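Local coordinates for periplasmic sugar-binding domain protein (Pseudomonas fluorescens Pf-5, PDB 3H75) that probably binds a carbohydrate in the periplasm, using a two-domain alpha/beta architecture, at residues D122-L134 and L162-H174. Residues are numbered along the deposited sequence; the frame is centred on the assembly and turned at random.
Sequences DEEAGYRMLKELL and LRERGLRRALAEH
Gly126 and Gly166 let two helices, crossing at -41°, come within 6.3 Å of each other axis to axis. With no side chain at either position the backbones touch directly: CA-H...O contacts run from Gly126 CA to Arg163 O and, in the other sense, from Gly166 CA to Glu123 O (both 3.4 Å), and a CB on Gly166 would strike that same Glu123 O.

Charged pairs join the start of helix 122-137 to the second helix. Arg163, its chain long and extended enough to bring NE and NH2 together, grips Asp122 side-on, both nitrogens reaching OD1 at 2.8 Å from one face of the carboxylate. With CG anti to the backbone N (chi1 -167°) and the chain extended beyond it, Glu123 reaches across as a knob among Leu162, Arg165, Gly166 and Arg169; its OE2 accepts a hydrogen bond from Arg169 NH1 (3.0 Å), part of a salt bridge, and a water links OE2 to Arg165 NE.

Tyr127, the second knob, offers both a flat face and a hydroxyl. The Arg169 guanidinium lies flat on one ring face, planes 16° apart, in a cation-pi stack, Lys131 CG lies over the rim of the opposite face, and the hydroxyl donates to the syn lone pair of Glu173 OE1 (2.7 Å). A leucine here would probably leave Arg169 without its flat platform and Glu173 OE1 without the hydroxyl. Another water joins that OE1 to Lys131 NZ and His174 NE2.

Apolar contacts complete the interface: Leu130 CD2 meets Leu167, Leu171 and the small Ala170 CB (3.6 Å), while Leu134 CD1 makes a CH-pi contact over the His174 ring (3.8 Å to its centroid).

Both helices pack on the mixed sheet of one alpha/beta domain: Met129 and Leu167 touch Trp210 of strand 206-211, Leu133 reaches strands 236-240 and 257-260, and Arg163 NH1 hydrogen-bonds Ala212 O and a glycerol probably from the crystallisation liquor.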
# COMPACT_ATOMS: atom_id res chain seq x y z
N ASP A 122 6.82 -1.71 -2.73
CA ASP A 122 6.72 -2.17 -1.35
C ASP A 122 8.06 -2.57 -0.74
O ASP A 122 8.33 -2.27 0.43
CB ASP A 122 5.76 -3.37 -1.24
CG ASP A 122 4.29 -2.96 -1.26
OD1 ASP A 122 3.89 -2.14 -0.42
OD2 ASP A 122 3.53 -3.48 -2.11
N GLU A 123 8.91 -3.25 -1.50
CA GLU A 123 10.21 -3.66 -0.97
C GLU A 123 11.02 -2.45 -0.55
O GLU A 123 11.62 -2.44 0.53
CB GLU A 123 10.98 -4.48 -2.01
CG GLU A 123 12.18 -5.22 -1.43
CD GLU A 123 12.89 -6.07 -2.47
OE1 GLU A 123 12.19 -6.75 -3.25
OE2 GLU A 123 14.14 -6.08 -2.49
N GLU A 124 11.05 -1.41 -1.39
CA GLU A 124 11.79 -0.20 -1.06
C GLU A 124 11.26 0.40 0.23
O GLU A 124 12.03 0.86 1.07
CB GLU A 124 11.68 0.82 -2.20
CG GLU A 124 12.36 2.16 -1.89
CD GLU A 124 13.88 2.07 -1.87
OE1 GLU A 124 14.43 0.96 -1.76
OE2 GLU A 124 14.52 3.14 -1.96
N ALA A 125 9.94 0.40 0.40
CA ALA A 125 9.34 0.96 1.61
C ALA A 125 9.80 0.23 2.86
O ALA A 125 10.13 0.86 3.88
CB ALA A 125 7.82 0.91 1.50
N GLY A 126 9.84 -1.10 2.80
CA GLY A 126 10.27 -1.89 3.94
C GLY A 126 11.73 -1.64 4.27
O GLY A 126 12.13 -1.55 5.43
N TYR A 127 12.54 -1.54 3.22
CA TYR A 127 13.97 -1.29 3.36
C TYR A 127 14.20 0.11 3.95
O TYR A 127 14.90 0.27 4.95
CB TYR A 127 14.62 -1.39 1.99
CG TYR A 127 16.10 -1.07 1.94
CD1 TYR A 127 17.04 -1.94 2.50
CD2 TYR A 127 16.56 0.08 1.30
CE1 TYR A 127 18.40 -1.67 2.42
CE2 TYR A 127 17.92 0.36 1.22
CZ TYR A 127 18.84 -0.52 1.78
OH TYR A 127 20.18 -0.25 1.71
N ARG A 128 13.59 1.11 3.32
CA ARG A 128 13.76 2.49 3.76
C ARG A 128 13.28 2.73 5.19
O ARG A 128 13.87 3.54 5.90
CB ARG A 128 13.05 3.44 2.79
CG ARG A 128 13.76 3.55 1.44
CD ARG A 128 15.15 4.16 1.61
NE ARG A 128 16.00 3.93 0.44
CZ ARG A 128 17.32 4.13 0.43
NH1 ARG A 128 17.93 4.56 1.52
NH2 ARG A 128 18.02 3.88 -0.67
N MSE A 129 12.24 2.03 5.63
CA MSE A 129 11.79 2.24 6.99
C MSE A 129 12.86 1.94 8.01
O MSE A 129 13.07 2.71 8.94
CB MSE A 129 10.54 1.42 7.31
CG MSE A 129 9.26 2.00 6.73
SE MSE A 129 7.67 1.20 7.51
CE MSE A 129 7.77 -0.55 6.65
N LEU A 130 13.57 0.82 7.85
CA LEU A 130 14.61 0.50 8.82
C LEU A 130 15.77 1.48 8.69
O LEU A 130 16.29 1.94 9.70
CB LEU A 130 15.12 -0.93 8.66
CG LEU A 130 16.05 -1.34 9.81
CD1 LEU A 130 15.30 -1.25 11.13
CD2 LEU A 130 16.57 -2.74 9.60
N LYS A 131 16.17 1.80 7.46
CA LYS A 131 17.28 2.74 7.28
C LYS A 131 16.96 4.09 7.91
O LYS A 131 17.82 4.70 8.56
CB LYS A 131 17.60 2.93 5.79
CG LYS A 131 18.30 1.73 5.17
CD LYS A 131 18.80 2.04 3.76
CE LYS A 131 19.91 3.07 3.74
NZ LYS A 131 21.17 2.57 4.35
N GLU A 132 15.72 4.55 7.74
CA GLU A 132 15.29 5.83 8.31
C GLU A 132 15.27 5.78 9.84
O GLU A 132 15.70 6.72 10.51
CB GLU A 132 13.91 6.20 7.79
CG GLU A 132 13.91 6.77 6.38
CD GLU A 132 14.52 8.16 6.34
OE1 GLU A 132 13.92 9.09 6.92
OE2 GLU A 132 15.61 8.31 5.75
N LEU A 133 14.75 4.68 10.39
CA LEU A 133 14.69 4.53 11.84
C LEU A 133 16.11 4.55 12.41
O LEU A 133 16.36 5.21 13.42
CB LEU A 133 14.00 3.22 12.21
CG LEU A 133 12.48 3.14 12.06
CD1 LEU A 133 12.03 1.71 12.33
CD2 LEU A 133 11.80 4.11 13.03
N LEU A 134 17.02 3.84 11.76
CA LEU A 134 18.40 3.79 12.22
C LEU A 134 19.03 5.17 12.15
O LEU A 134 19.79 5.57 13.05
CB LEU A 134 19.21 2.81 11.35
CG LEU A 134 19.04 1.34 11.73
CD1 LEU A 134 19.72 0.45 10.69
CD2 LEU A 134 19.64 1.11 13.11
N LEU A 162 6.90 -8.55 0.53
CA LEU A 162 7.80 -7.58 -0.08
C LEU A 162 8.36 -6.59 0.93
O LEU A 162 9.55 -6.27 0.90
CB LEU A 162 7.09 -6.83 -1.21
CG LEU A 162 6.81 -7.67 -2.46
CD1 LEU A 162 5.94 -6.87 -3.43
CD2 LEU A 162 8.12 -8.08 -3.10
N ARG A 163 7.52 -6.09 1.83
CA ARG A 163 8.02 -5.15 2.82
C ARG A 163 9.01 -5.86 3.75
O ARG A 163 10.03 -5.28 4.13
CB ARG A 163 6.86 -4.52 3.60
CG ARG A 163 6.04 -3.61 2.69
CD ARG A 163 4.78 -3.08 3.35
NE ARG A 163 3.90 -2.55 2.32
CZ ARG A 163 2.65 -2.14 2.52
NH1 ARG A 163 2.11 -2.18 3.74
NH2 ARG A 163 1.91 -1.74 1.49
N GLU A 164 8.73 -7.12 4.08
CA GLU A 164 9.64 -7.87 4.94
C GLU A 164 10.96 -8.12 4.21
O GLU A 164 12.02 -8.09 4.83
CB GLU A 164 9.04 -9.22 5.34
CG GLU A 164 9.91 -9.94 6.38
CD GLU A 164 9.35 -11.29 6.80
OE1 GLU A 164 8.11 -11.44 6.83
OE2 GLU A 164 10.16 -12.19 7.12
N ARG A 165 10.89 -8.38 2.91
CA ARG A 165 12.11 -8.61 2.15
C ARG A 165 13.00 -7.38 2.26
O ARG A 165 14.22 -7.49 2.44
CB ARG A 165 11.80 -8.91 0.68
CG ARG A 165 13.02 -8.90 -0.24
CD ARG A 165 14.07 -9.92 0.17
NE ARG A 165 15.27 -9.81 -0.65
CZ ARG A 165 16.40 -10.47 -0.42
NH1 ARG A 165 16.49 -11.30 0.61
NH2 ARG A 165 17.45 -10.30 -1.23
N GLY A 166 12.39 -6.19 2.17
CA GLY A 166 13.14 -4.95 2.28
C GLY A 166 13.77 -4.85 3.65
O GLY A 166 14.93 -4.45 3.79
N LEU A 167 13.00 -5.20 4.68
CA LEU A 167 13.50 -5.18 6.05
C LEU A 167 14.70 -6.10 6.18
O LEU A 167 15.72 -5.73 6.76
CB LEU A 167 12.40 -5.63 7.02
CG LEU A 167 12.83 -5.97 8.45
CD1 LEU A 167 13.32 -4.71 9.15
CD2 LEU A 167 11.65 -6.59 9.22
N ARG A 168 14.58 -7.32 5.65
CA ARG A 168 15.66 -8.30 5.72
C ARG A 168 16.92 -7.78 5.03
O ARG A 168 18.03 -8.04 5.50
CB ARG A 168 15.23 -9.62 5.07
CG ARG A 168 14.06 -10.31 5.77
CD ARG A 168 14.43 -10.86 7.14
NE ARG A 168 13.28 -11.48 7.80
CZ ARG A 168 13.32 -12.03 9.01
NH1 ARG A 168 14.45 -12.05 9.70
NH2 ARG A 168 12.22 -12.55 9.55
N ARG A 169 16.76 -7.06 3.93
CA ARG A 169 17.92 -6.52 3.23
C ARG A 169 18.63 -5.50 4.10
O ARG A 169 19.86 -5.48 4.18
CB ARG A 169 17.50 -5.90 1.90
CG ARG A 169 17.30 -6.91 0.78
CD ARG A 169 16.79 -6.20 -0.46
NE ARG A 169 17.53 -4.96 -0.69
CZ ARG A 169 16.96 -3.83 -1.10
NH1 ARG A 169 15.66 -3.79 -1.34
NH2 ARG A 169 17.70 -2.74 -1.26
N ALA A 170 17.85 -4.65 4.78
CA ALA A 170 18.43 -3.64 5.65
C ALA A 170 19.11 -4.29 6.85
O ALA A 170 20.18 -3.86 7.29
CB ALA A 170 17.34 -2.67 6.12
N LEU A 171 18.51 -5.35 7.39
CA LEU A 171 19.12 -6.05 8.52
C LEU A 171 20.45 -6.69 8.15
O LEU A 171 21.37 -6.75 8.96
CB LEU A 171 18.17 -7.12 9.07
CG LEU A 171 16.94 -6.60 9.82
CD1 LEU A 171 16.01 -7.76 10.12
CD2 LEU A 171 17.37 -5.92 11.12
N ALA A 172 20.56 -7.17 6.92
CA ALA A 172 21.80 -7.80 6.48
C ALA A 172 22.93 -6.79 6.39
O ALA A 172 24.10 -7.15 6.51
CB ALA A 172 21.59 -8.48 5.14
N GLU A 173 22.57 -5.53 6.18
CA GLU A 173 23.56 -4.46 6.05
C GLU A 173 23.93 -3.85 7.40
O GLU A 173 24.90 -3.10 7.49
CB GLU A 173 23.02 -3.37 5.12
CG GLU A 173 22.71 -3.89 3.73
CD GLU A 173 22.06 -2.86 2.82
OE1 GLU A 173 21.67 -1.78 3.31
OE2 GLU A 173 21.92 -3.15 1.61
N HIS A 174 23.16 -4.19 8.43
CA HIS A 174 23.39 -3.65 9.76
C HIS A 174 23.36 -4.71 10.85
O HIS A 174 22.40 -4.83 11.60
CB HIS A 174 22.34 -2.57 10.05
CG HIS A 174 22.41 -1.41 9.12
ND1 HIS A 174 23.30 -0.37 9.30
CD2 HIS A 174 21.77 -1.16 7.96
CE1 HIS A 174 23.20 0.47 8.28
NE2 HIS A 174 22.28 0.02 7.45
O HOH W 1 15.47 -8.27 -3.36
O HOH W 2 22.49 0.32 4.58